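Local coordinates for protein glutamate racemase (Escherichia coli, PDB 2JFN) that is an alpha/beta protein of the Asp/Glu/hydantoin racemase family and binds glutamic acid and uridine-5'-diphosphate-N-acetylmuramoyl-L-alanine at separate pockets, at residues H42-L47 / R233-L238; P84-V89 / H241-A246; P120-T125 / R150-C155. All blocks are in the same frame, centred on the assembly; numbering follows the deposited sequence.

Contact 1 of 3, residues H42-L47 / R233-L238. With UMA (uridine-5'-diphosphate-N-acetylmuramoyl-L-alanine), chain C.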
loop_
_atom_site.group_PDB
_atom_site.type_symbol
_atom_site.label_atom_id
_atom_site.label_comp_id
_atom_site.label_asym_id
_atom_site.label_seq_id
_atom_site.Cartn_x
_atom_site.Cartn_y
_atom_site.Cartn_z
ATOM N N HIS A 42 0.769 14.722 2.715
ATOM C CA HIS A 42 1.087 15.503 3.900
ATOM C C HIS A 42 2.421 16.214 3.666
ATOM O O HIS A 42 2.642 17.323 4.150
ATOM C CB HIS A 42 1.168 14.592 5.128
ATOM C CG HIS A 42 1.448 15.324 6.402
ATOM N ND1 HIS A 42 2.668 15.902 6.677
ATOM C CD2 HIS A 42 0.660 15.580 7.474
ATOM C CE1 HIS A 42 2.622 16.481 7.865
ATOM N NE2 HIS A 42 1.414 16.299 8.370
ATOM N N LEU A 43 3.300 15.571 2.901
ATOM C CA LEU A 43 4.609 16.126 2.590
ATOM C C LEU A 43 4.574 17.008 1.336
ATOM O O LEU A 43 5.259 18.028 1.266
ATOM C CB LEU A 43 5.614 14.986 2.396
ATOM C CG LEU A 43 7.089 15.345 2.209
ATOM C CD1 LEU A 43 7.594 16.074 3.452
ATOM C CD2 LEU A 43 7.905 14.082 1.969
ATOM N N LEU A 44 3.773 16.611 0.350
ATOM C CA LEU A 44 3.643 17.348 -0.911
ATOM C C LEU A 44 2.156 17.543 -1.190
ATOM O O LEU A 44 1.577 16.877 -2.051
ATOM C CB LEU A 44 4.289 16.543 -2.037
ATOM C CG LEU A 44 5.731 16.114 -1.769
ATOM C CD1 LEU A 44 6.099 14.951 -2.663
ATOM C CD2 LEU A 44 6.661 17.298 -1.986
ATOM N N PRO A 45 1.519 18.480 -0.472
ATOM C CA PRO A 45 0.092 18.796 -0.590
ATOM C C PRO A 45 -0.487 19.433 -1.855
ATOM O O PRO A 45 -1.701 19.369 -2.066
ATOM C CB PRO A 45 -0.161 19.662 0.644
ATOM C CG PRO A 45 1.129 20.397 0.792
ATOM C CD PRO A 45 2.149 19.301 0.580
ATOM N N ASP A 46 0.342 20.027 -2.707
ATOM C CA ASP A 46 -0.202 20.692 -3.892
ATOM C C ASP A 46 -0.101 19.954 -5.225
ATOM O O ASP A 46 -0.477 20.506 -6.257
ATOM C CB ASP A 46 0.437 22.079 -4.050
ATOM C CG ASP A 46 0.266 22.942 -2.815
ATOM O OD1 ASP A 46 -0.894 23.176 -2.406
ATOM O OD2 ASP A 46 1.295 23.390 -2.253
ATOM N N LEU A 47 0.389 18.719 -5.215
ATOM C CA LEU A 47 0.532 17.963 -6.456
ATOM C C LEU A 47 -0.809 17.610 -7.084
ATOM O O LEU A 47 -1.859 17.731 -6.449
ATOM C CB LEU A 47 1.307 16.669 -6.195
ATOM C CG LEU A 47 2.645 16.794 -5.469
ATOM C CD1 LEU A 47 3.266 15.422 -5.322
ATOM C CD2 LEU A 47 3.568 17.718 -6.244
ATOM N N ARG A 233 9.108 10.642 1.437
ATOM C CA ARG A 233 10.441 11.217 1.264
ATOM C C ARG A 233 11.071 10.775 -0.058
ATOM O O ARG A 233 11.678 11.580 -0.756
ATOM C CB ARG A 233 11.358 10.828 2.435
ATOM C CG ARG A 233 10.988 11.484 3.767
ATOM C CD ARG A 233 12.103 11.286 4.792
ATOM N NE ARG A 233 12.280 9.881 5.158
ATOM C CZ ARG A 233 11.546 9.253 6.073
ATOM N NH1 ARG A 233 10.591 9.905 6.722
ATOM N NH2 ARG A 233 11.755 7.969 6.329
ATOM N N ARG A 234 10.926 9.500 -0.405
ATOM C CA ARG A 234 11.483 8.999 -1.661
ATOM C C ARG A 234 10.803 9.676 -2.857
ATOM O O ARG A 234 11.449 9.960 -3.872
ATOM C CB ARG A 234 11.306 7.483 -1.754
ATOM C CG ARG A 234 11.812 6.872 -3.053
ATOM C CD ARG A 234 13.298 7.155 -3.292
ATOM N NE ARG A 234 13.802 6.392 -4.432
ATOM C CZ ARG A 234 15.042 6.472 -4.904
ATOM N NH1 ARG A 234 15.917 7.290 -4.334
ATOM N NH2 ARG A 234 15.407 5.729 -5.941
ATOM N N THR A 235 9.504 9.938 -2.725
ATOM C CA THR A 235 8.728 10.591 -3.778
ATOM C C THR A 235 9.216 12.024 -3.976
ATOM O O THR A 235 9.431 12.470 -5.109
ATOM C CB THR A 235 7.218 10.592 -3.429
ATOM O OG1 THR A 235 6.737 9.243 -3.447
ATOM C CG2 THR A 235 6.415 11.428 -4.436
ATOM N N ALA A 236 9.403 12.737 -2.869
ATOM C CA ALA A 236 9.886 14.111 -2.923
ATOM C C ALA A 236 11.284 14.156 -3.545
ATOM O O ALA A 236 11.607 15.075 -4.295
ATOM C CB ALA A 236 9.915 14.713 -1.522
ATOM N N TRP A 237 12.115 13.163 -3.243
ATOM C CA TRP A 237 13.465 13.134 -3.798
ATOM C C TRP A 237 13.435 12.899 -5.312
ATOM O O TRP A 237 14.189 13.523 -6.064
ATOM C CB TRP A 237 14.299 12.029 -3.143
ATOM C CG TRP A 237 15.763 12.097 -3.503
ATOM C CD1 TRP A 237 16.712 12.909 -2.937
ATOM C CD2 TRP A 237 16.437 11.352 -4.527
ATOM N NE1 TRP A 237 17.932 12.711 -3.544
ATOM C CE2 TRP A 237 17.791 11.761 -4.523
ATOM C CE3 TRP A 237 16.029 10.379 -5.449
ATOM C CZ2 TRP A 237 18.740 11.230 -5.407
ATOM C CZ3 TRP A 237 16.973 9.851 -6.329
ATOM C CH2 TRP A 237 18.313 10.280 -6.299
ATOM N N LEU A 238 12.568 11.993 -5.754
ATOM C CA LEU A 238 12.458 11.678 -7.173
ATOM C C LEU A 238 11.854 12.828 -7.965
ATOM O O LEU A 238 12.230 13.063 -9.114
ATOM C CB LEU A 238 11.623 10.411 -7.370
ATOM C CG LEU A 238 12.278 9.131 -6.856
ATOM C CD1 LEU A 238 11.303 7.980 -6.938
ATOM C CD2 LEU A 238 13.526 8.828 -7.673
HETATM N N1 UMA C . 10.589 2.079 1.552
HETATM C C2 UMA C . 9.959 1.432 0.373
HETATM N N3 UMA C . 10.172 2.073 -0.838
HETATM C C4 UMA C . 10.915 3.248 -1.028
HETATM C C5 UMA C . 11.533 3.858 0.224
HETATM C C6 UMA C . 11.340 3.258 1.416
HETATM O O2 UMA C . 9.291 0.411 0.434
HETATM O O4 UMA C . 11.025 3.720 -2.150
HETATM C C1B UMA C . 10.366 1.397 2.876
HETATM C C2B UMA C . 11.357 0.264 3.075
HETATM O "O2'" UMA C . 10.769 -0.944 3.698
HETATM C C3B UMA C . 12.498 0.790 3.881
HETATM C C4B UMA C . 11.727 1.763 4.753
HETATM O O4B UMA C . 10.619 2.223 3.987
HETATM O O3B UMA C . 13.022 -0.390 4.546
HETATM C C5B UMA C . 12.484 2.959 5.171
HETATM O O5B UMA C . 13.139 3.511 4.085
HETATM P PA UMA C . 14.199 4.690 4.202
HETATM O O1A UMA C . 14.265 5.251 2.845
HETATM O O2A UMA C . 13.792 5.587 5.234
HETATM O O3A UMA C . 15.573 3.895 4.527
HETATM P PB UMA C . 15.975 2.351 4.529
HETATM O O1B UMA C . 15.226 1.588 5.505
HETATM O O2B UMA C . 17.439 2.281 4.571
HETATM O "O1'" UMA C . 15.571 1.956 2.987
HETATM C "C1'" UMA C . 16.466 1.704 1.904
HETATM C "C2'" UMA C . 15.946 2.265 0.608
HETATM N "N2'" UMA C . 15.793 3.731 0.664
HETATM C "C7'" UMA C . 16.570 4.557 -0.058
HETATM O "O7'" UMA C . 17.330 4.141 -0.927
HETATM C "C8'" UMA C . 16.484 6.046 0.200
HETATM C "C3'" UMA C . 14.612 1.570 0.284
HETATM O "O3'" UMA C . 14.102 2.012 -1.020
HETATM C "C4'" UMA C . 14.772 0.031 0.267
HETATM O "O4'" UMA C . 13.535 -0.601 0.004
HETATM C "C5'" UMA C . 15.340 -0.450 1.605
HETATM O "O5'" UMA C . 16.612 0.260 1.856
HETATM C "C6'" UMA C . 15.662 -1.934 1.633
HETATM O "O6'" UMA C . 16.531 -2.267 0.561
HETATM C C18 UMA C . 14.794 2.058 -2.294
HETATM C C19 UMA C . 14.536 0.872 -3.163
HETATM O O18 UMA C . 15.376 0.476 -3.952
HETATM C C20 UMA C . 14.549 3.443 -2.926
HETATM N N4 UMA C . 13.329 0.304 -3.004
HETATM C C21 UMA C . 12.773 -0.774 -3.833
HETATM C C22 UMA C . 12.834 -0.521 -5.369
HETATM O O19 UMA C . 12.774 0.667 -5.756
HETATM O O20 UMA C . 12.956 -1.502 -6.147
HETATM C C23 UMA C . 11.319 -1.034 -3.418
#

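Contact 2 of 3, residues P84-V89 / H241-A246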
loop_
_atom_site.group_PDB
_atom_site.type_symbol
_atom_site.label_atom_id
_atom_site.label_comp_id
_atom_site.label_asym_id
_atom_site.label_seq_id
_atom_site.Cartn_x
_atom_site.Cartn_y
_atom_site.Cartn_z
ATOM N N PRO A 84 -0.110 12.583 -18.573
ATOM C CA PRO A 84 1.310 12.224 -18.567
ATOM C C PRO A 84 1.673 12.213 -17.079
ATOM O O PRO A 84 1.184 13.046 -16.318
ATOM C CB PRO A 84 1.958 13.386 -19.310
ATOM C CG PRO A 84 0.901 13.743 -20.330
ATOM C CD PRO A 84 -0.374 13.696 -19.507
ATOM N N LEU A 85 2.514 11.276 -16.662
ATOM C CA LEU A 85 2.871 11.167 -15.250
ATOM C C LEU A 85 4.282 11.638 -14.932
ATOM O O LEU A 85 5.208 11.400 -15.693
ATOM C CB LEU A 85 2.726 9.712 -14.794
ATOM C CG LEU A 85 1.384 9.020 -15.048
ATOM C CD1 LEU A 85 1.470 7.545 -14.657
ATOM C CD2 LEU A 85 0.297 9.729 -14.263
ATOM N N ALA A 86 4.434 12.322 -13.806
ATOM C CA ALA A 86 5.749 12.769 -13.376
ATOM C C ALA A 86 6.348 11.618 -12.562
ATOM O O ALA A 86 7.558 11.410 -12.543
ATOM C CB ALA A 86 5.625 14.031 -12.512
ATOM N N LEU A 87 5.483 10.847 -11.910
ATOM C CA LEU A 87 5.931 9.734 -11.083
ATOM C C LEU A 87 4.752 8.852 -10.689
ATOM O O LEU A 87 3.624 9.332 -10.569
ATOM C CB LEU A 87 6.611 10.290 -9.823
ATOM C CG LEU A 87 7.030 9.387 -8.661
ATOM C CD1 LEU A 87 8.099 10.112 -7.849
ATOM C CD2 LEU A 87 5.828 9.049 -7.776
ATOM N N ALA A 88 5.023 7.567 -10.488
ATOM C CA ALA A 88 3.996 6.617 -10.083
ATOM C C ALA A 88 4.464 5.801 -8.881
ATOM O O ALA A 88 5.626 5.391 -8.798
ATOM C CB ALA A 88 3.657 5.685 -11.232
ATOM N N VAL A 89 3.545 5.569 -7.953
ATOM C CA VAL A 89 3.840 4.791 -6.758
ATOM C C VAL A 89 2.991 3.531 -6.735
ATOM O O VAL A 89 1.764 3.600 -6.807
ATOM C CB VAL A 89 3.521 5.583 -5.472
ATOM C CG1 VAL A 89 3.916 4.758 -4.251
ATOM C CG2 VAL A 89 4.236 6.927 -5.486
ATOM N N HIS A 241 14.993 15.000 -8.409
ATOM C CA HIS A 241 16.131 14.548 -9.196
ATOM C C HIS A 241 15.871 13.630 -10.396
ATOM O O HIS A 241 16.818 13.271 -11.097
ATOM C CB HIS A 241 17.140 13.874 -8.258
ATOM C CG HIS A 241 17.573 14.739 -7.111
ATOM N ND1 HIS A 241 18.392 14.282 -6.101
ATOM C CD2 HIS A 241 17.292 16.029 -6.810
ATOM C CE1 HIS A 241 18.593 15.250 -5.226
ATOM N NE2 HIS A 241 17.937 16.322 -5.632
ATOM N N GLU A 242 14.617 13.258 -10.656
ATOM C CA GLU A 242 14.348 12.354 -11.777
ATOM C C GLU A 242 13.056 12.525 -12.571
ATOM O O GLU A 242 13.009 12.183 -13.751
ATOM C CB GLU A 242 14.406 10.901 -11.293
ATOM C CG GLU A 242 15.790 10.406 -10.934
ATOM C CD GLU A 242 15.770 8.989 -10.406
ATOM O OE1 GLU A 242 15.048 8.143 -10.984
ATOM O OE2 GLU A 242 16.484 8.716 -9.417
ATOM N N ALA A 243 12.010 13.038 -11.935
ATOM C CA ALA A 243 10.720 13.191 -12.602
ATOM C C ALA A 243 10.683 14.173 -13.770
ATOM O O ALA A 243 11.191 15.292 -13.678
ATOM C CB ALA A 243 9.656 13.579 -11.582
ATOM N N PRO A 244 10.074 13.757 -14.893
ATOM C CA PRO A 244 9.974 14.631 -16.065
ATOM C C PRO A 244 8.933 15.710 -15.775
ATOM O O PRO A 244 8.112 15.554 -14.869
ATOM C CB PRO A 244 9.539 13.673 -17.173
ATOM C CG PRO A 244 8.703 12.660 -16.423
ATOM C CD PRO A 244 9.539 12.414 -15.188
ATOM N N ASP A 245 8.969 16.800 -16.537
ATOM C CA ASP A 245 8.036 17.910 -16.350
ATOM C C ASP A 245 6.611 17.580 -16.800
ATOM O O ASP A 245 6.118 18.141 -17.780
ATOM C CB ASP A 245 8.535 19.145 -17.116
ATOM C CG ASP A 245 7.743 20.397 -16.786
ATOM O OD1 ASP A 245 7.750 21.348 -17.597
ATOM O OD2 ASP A 245 7.119 20.443 -15.706
ATOM N N ALA A 246 5.949 16.675 -16.083
ATOM C CA ALA A 246 4.579 16.285 -16.407
ATOM C C ALA A 246 3.654 16.850 -15.333
ATOM O O ALA A 246 3.597 16.334 -14.215
ATOM C CB ALA A 246 4.464 14.763 -16.460
#

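Contact 3 of 3, residues P120-T125 / R150-C155. With UMA (uridine-5'-diphosphate-N-acetylmuramoyl-L-alanine), chain C.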
loop_
_atom_site.group_PDB
_atom_site.type_symbol
_atom_site.label_atom_id
_atom_site.label_comp_id
_atom_site.label_asym_id
_atom_site.label_seq_id
_atom_site.Cartn_x
_atom_site.Cartn_y
_atom_site.Cartn_z
ATOM N N PRO A 120 14.109 -0.814 9.069
ATOM C CA PRO A 120 14.078 0.093 10.220
ATOM C C PRO A 120 13.537 -0.561 11.492
ATOM O O PRO A 120 13.959 -0.219 12.596
ATOM C CB PRO A 120 13.200 1.251 9.733
ATOM C CG PRO A 120 12.322 0.616 8.700
ATOM C CD PRO A 120 13.283 -0.290 7.966
ATOM N N ALA A 121 12.611 -1.502 11.339
ATOM C CA ALA A 121 12.033 -2.179 12.493
ATOM C C ALA A 121 13.108 -2.939 13.263
ATOM O O ALA A 121 13.071 -3.003 14.493
ATOM C CB ALA A 121 10.936 -3.130 12.051
ATOM N N ALA A 122 14.065 -3.507 12.532
ATOM C CA ALA A 122 15.153 -4.266 13.142
ATOM C C ALA A 122 16.050 -3.376 13.994
ATOM O O ALA A 122 16.637 -3.836 14.971
ATOM C CB ALA A 122 15.980 -4.960 12.061
ATOM N N ARG A 123 16.156 -2.104 13.622
ATOM C CA ARG A 123 16.979 -1.153 14.367
ATOM C C ARG A 123 16.206 -0.505 15.513
ATOM O O ARG A 123 16.790 0.199 16.337
ATOM C CB ARG A 123 17.482 -0.034 13.452
ATOM C CG ARG A 123 18.324 -0.489 12.278
ATOM C CD ARG A 123 18.924 0.714 11.570
ATOM N NE ARG A 123 19.834 1.451 12.445
ATOM C CZ ARG A 123 20.404 2.611 12.130
ATOM N NH1 ARG A 123 20.154 3.173 10.955
ATOM N NH2 ARG A 123 21.230 3.204 12.984
ATOM N N LEU A 124 14.898 -0.735 15.567
ATOM C CA LEU A 124 14.070 -0.128 16.604
ATOM C C LEU A 124 13.680 -1.069 17.733
ATOM O O LEU A 124 13.481 -0.631 18.867
ATOM C CB LEU A 124 12.799 0.466 15.980
ATOM C CG LEU A 124 12.992 1.579 14.944
ATOM C CD1 LEU A 124 11.639 1.970 14.357
ATOM C CD2 LEU A 124 13.666 2.784 15.586
ATOM N N THR A 125 13.573 -2.358 17.430
ATOM C CA THR A 125 13.182 -3.329 18.436
ATOM C C THR A 125 14.143 -3.329 19.621
ATOM O O THR A 125 15.349 -3.147 19.459
ATOM C CB THR A 125 13.098 -4.758 17.844
ATOM O OG1 THR A 125 12.661 -5.670 18.858
ATOM C CG2 THR A 125 14.453 -5.209 17.307
ATOM N N ARG A 150 18.199 -10.491 5.123
ATOM C CA ARG A 150 19.131 -9.432 4.751
ATOM C C ARG A 150 19.285 -8.298 5.768
ATOM O O ARG A 150 20.409 -7.900 6.087
ATOM C CB ARG A 150 18.742 -8.848 3.388
ATOM C CG ARG A 150 19.714 -7.798 2.864
ATOM C CD ARG A 150 19.380 -7.332 1.445
ATOM N NE ARG A 150 19.560 -8.377 0.437
ATOM C CZ ARG A 150 18.673 -9.332 0.168
ATOM N NH1 ARG A 150 17.521 -9.387 0.828
ATOM N NH2 ARG A 150 18.938 -10.236 -0.768
ATOM N N PHE A 151 18.173 -7.774 6.281
ATOM C CA PHE A 151 18.248 -6.675 7.244
ATOM C C PHE A 151 17.736 -7.001 8.645
ATOM O O PHE A 151 17.600 -6.105 9.477
ATOM C CB PHE A 151 17.501 -5.445 6.715
ATOM C CG PHE A 151 18.061 -4.897 5.432
ATOM C CD1 PHE A 151 17.516 -5.265 4.206
ATOM C CD2 PHE A 151 19.142 -4.021 5.448
ATOM C CE1 PHE A 151 18.039 -4.767 3.013
ATOM C CE2 PHE A 151 19.673 -3.518 4.260
ATOM C CZ PHE A 151 19.120 -3.892 3.042
ATOM N N ALA A 152 17.461 -8.272 8.909
ATOM C CA ALA A 152 16.973 -8.675 10.223
ATOM C C ALA A 152 17.652 -9.956 10.699
ATOM O O ALA A 152 17.000 -10.869 11.203
ATOM C CB ALA A 152 15.465 -8.865 10.178
ATOM N N ASN A 153 18.970 -10.011 10.543
ATOM C CA ASN A 153 19.751 -11.177 10.945
ATOM C C ASN A 153 19.988 -11.201 12.455
ATOM O O ASN A 153 20.239 -12.255 13.037
ATOM C CB ASN A 153 21.096 -11.173 10.209
ATOM C CG ASN A 153 21.869 -12.470 10.388
ATOM O OD1 ASN A 153 22.999 -12.600 9.913
ATOM N ND2 ASN A 153 21.262 -13.438 11.067
ATOM N N GLU A 154 19.899 -10.036 13.088
ATOM C CA GLU A 154 20.121 -9.933 14.524
ATOM C C GLU A 154 18.860 -10.023 15.381
ATOM O O GLU A 154 18.923 -9.864 16.603
ATOM C CB GLU A 154 20.874 -8.635 14.837
ATOM C CG GLU A 154 20.534 -7.459 13.921
ATOM C CD GLU A 154 19.063 -7.082 13.955
ATOM O OE1 GLU A 154 18.549 -6.779 15.056
ATOM O OE2 GLU A 154 18.425 -7.086 12.880
ATOM N N CYS A 155 17.717 -10.284 14.751
ATOM C CA CYS A 155 16.460 -10.398 15.488
ATOM C C CYS A 155 15.596 -11.517 14.923
ATOM O O CYS A 155 15.804 -11.961 13.797
ATOM C CB CYS A 155 15.687 -9.074 15.436
ATOM S SG CYS A 155 15.146 -8.579 13.782
HETATM N N1 UMA C . 10.589 2.079 1.552
HETATM C C2 UMA C . 9.959 1.432 0.373
HETATM N N3 UMA C . 10.172 2.073 -0.838
HETATM C C4 UMA C . 10.915 3.248 -1.028
HETATM C C5 UMA C . 11.533 3.858 0.224
HETATM C C6 UMA C . 11.340 3.258 1.416
HETATM O O2 UMA C . 9.291 0.411 0.434
HETATM O O4 UMA C . 11.025 3.720 -2.150
HETATM C C1B UMA C . 10.366 1.397 2.876
HETATM C C2B UMA C . 11.357 0.264 3.075
HETATM O "O2'" UMA C . 10.769 -0.944 3.698
HETATM C C3B UMA C . 12.498 0.790 3.881
HETATM C C4B UMA C . 11.727 1.763 4.753
HETATM O O4B UMA C . 10.619 2.223 3.987
HETATM O O3B UMA C . 13.022 -0.390 4.546
HETATM C C5B UMA C . 12.484 2.959 5.171
HETATM O O5B UMA C . 13.139 3.511 4.085
HETATM P PA UMA C . 14.199 4.690 4.202
HETATM O O1A UMA C . 14.265 5.251 2.845
HETATM O O2A UMA C . 13.792 5.587 5.234
HETATM O O3A UMA C . 15.573 3.895 4.527
HETATM P PB UMA C . 15.975 2.351 4.529
HETATM O O1B UMA C . 15.226 1.588 5.505
HETATM O O2B UMA C . 17.439 2.281 4.571
HETATM O "O1'" UMA C . 15.571 1.956 2.987
HETATM C "C1'" UMA C . 16.466 1.704 1.904
HETATM C "C2'" UMA C . 15.946 2.265 0.608
HETATM N "N2'" UMA C . 15.793 3.731 0.664
HETATM C "C7'" UMA C . 16.570 4.557 -0.058
HETATM O "O7'" UMA C . 17.330 4.141 -0.927
HETATM C "C8'" UMA C . 16.484 6.046 0.200
HETATM C "C3'" UMA C . 14.612 1.570 0.284
HETATM O "O3'" UMA C . 14.102 2.012 -1.020
HETATM C "C4'" UMA C . 14.772 0.031 0.267
HETATM O "O4'" UMA C . 13.535 -0.601 0.004
HETATM C "C5'" UMA C . 15.340 -0.450 1.605
HETATM O "O5'" UMA C . 16.612 0.260 1.856
HETATM C "C6'" UMA C . 15.662 -1.934 1.633
HETATM O "O6'" UMA C . 16.531 -2.267 0.561
HETATM C C18 UMA C . 14.794 2.058 -2.294
HETATM C C19 UMA C . 14.536 0.872 -3.163
HETATM O O18 UMA C . 15.376 0.476 -3.952
HETATM C C20 UMA C . 14.549 3.443 -2.926
HETATM N N4 UMA C . 13.329 0.304 -3.004
HETATM C C21 UMA C . 12.773 -0.774 -3.833
HETATM C C22 UMA C . 12.834 -0.521 -5.369
HETATM O O19 UMA C . 12.774 0.667 -5.756
HETATM O O20 UMA C . 12.956 -1.502 -6.147
HETATM C C23 UMA C . 11.319 -1.034 -3.418
#

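Contact 1 of 3, residues H42-L47 / R233-L238
Two neighbouring leucines, L43 at the end of helix 33-43 and L44 just beyond it, pack against helix 228-241 where T235 and A236 face them and the backbone of R233 passes by. L43 has CG anti to its backbone nitrogen (chi1 -173°), which extends the side chain toward the helix and lays CD2 alongside the helix backbone, 3.7 Å from R233 N. The same methyl meets A236 CB at 4.1 Å. L44 uses mainly CD1, which lies 3.9 Å from A236 CA and 4.0 Å from T235 CG2. Alanine suits this position because its single methyl lets both leucines come close to the helix, while threonine splits its roles: CG2 joins the apolar contact and OG1 bonds back to I231 O in its own helix. No hydrogen bond joins the two segments, which meet by van der Waals packing of the helix 33-43 end on helix 228-241, with L44 and L47 also touching L239 farther along the helix. Away from the leucines, R233 and R234 belong to the UMA pocket. R233 bends at chi3 (-66°) and brings NH2 near the phosphate oxygen O2A of UMA; the oxygen lies at the edge of the guanidinium, in its plane, but the bond of 3.3 Å is weak. R234 instead offers a flat face: UMA C20 lies 3.4 Å from R234 NE, offset toward the rim of the guanidinium, and L238 CD2 covers the opposite face. The aliphatic part of R234 is used as well, R234 CG standing 3.4 Å from UMA O4.

Contact 2 of 3, residues P84-V89 / H241-A246
A246 N donates to P244 O at 2.7 Å, closing an inverse gamma turn centred on D245, and both residues of that bond lean on the segment 84-89. The turn folds the chain tightly enough to set A246 beside A86, with A246 CB 3.5 Å from L85 C and A246 O 3.5 Å from A86 CB. P84 adds its ring from the flank, P84 CB lying 4.0 Å from A246 CB. The single methyls of A86 and A246 fit the close approach of their CA atoms, 4.8 Å apart. The place in the fold is the entry to strand 87-90 of the mixed sheet: A86 and L87 already bond through their backbones to T23 and L25 of strand 21-28, and the loop after helix 228-241 passes beside the start of strand 87-90 on its way to strand 247-248. A86 O is buried without a hydrogen-bonding partner in the model. Two carbons press on it instead, A243 CB at 3.2 Å from A86 O and P244 CD at 3.5 Å from the same oxygen. Proline has no N-H to offer that carbonyl, but its rigid ring presents CD there and CG toward L85 O, and it also touches F109 and P110.

Contact 3 of 3, residues P120-T125 / R150-C155
This is a small, mainly van der Waals contact in which A122 of helix 118-124 rests on the loop that follows helix 142-150 and leads into strand 156-161. One methyl carries most of it: A122 CB lies 3.3 Å from F151 O and 4.1 Å from C155 SG. Alanine suits the place, its short side chain fitting between backbones whose CA atoms, in A122 and A152, are 5.6 Å apart. E154 starts beside the contact and turns back toward it through a bend at chi2 (59°), which sets OE2 3.3 Å from A122 CB. The helix packs on strands 129-134 and 199-202 of the four-stranded parallel sheet through A121; C155 likewise reaches V130. T125 closes one end weakly, its CG2 being 4.5 Å from C155 CB, while T125 OG1 is hydrogen-bonded to D198 OD1. Toward the other end the segments border the UMA pocket. P120 brings its ring carbon CD to 3.4 Å from UMA O3B. The F151 side chain leads away from A122 toward the ligand, its CE1 3.8 Å from UMA O6', and one ring face is lined by R150 CG, offset toward the rim.

In the fold
From the N terminus, the chain passes 42-47, then 84-89, then 120-125. Contact 3 is the first to close, when 150-155 returns after strand 129-134 and helix 142-150, a loop of 24 residues. Contact 1 closes at 233-238 and contact 2 soon after at 241-246, so these two long loops cross and contact 3 nests inside both. Contacts 1 and 2 touch: L238 O and A243 N form a probable hydrogen bond between helix 228-241 and its following loop, while L238 on L87 joins that helix to the mixed sheet. Contact 3 lies beside the parallel sheet, about 27 Å from contact 1 between centres, yet UMA touches both.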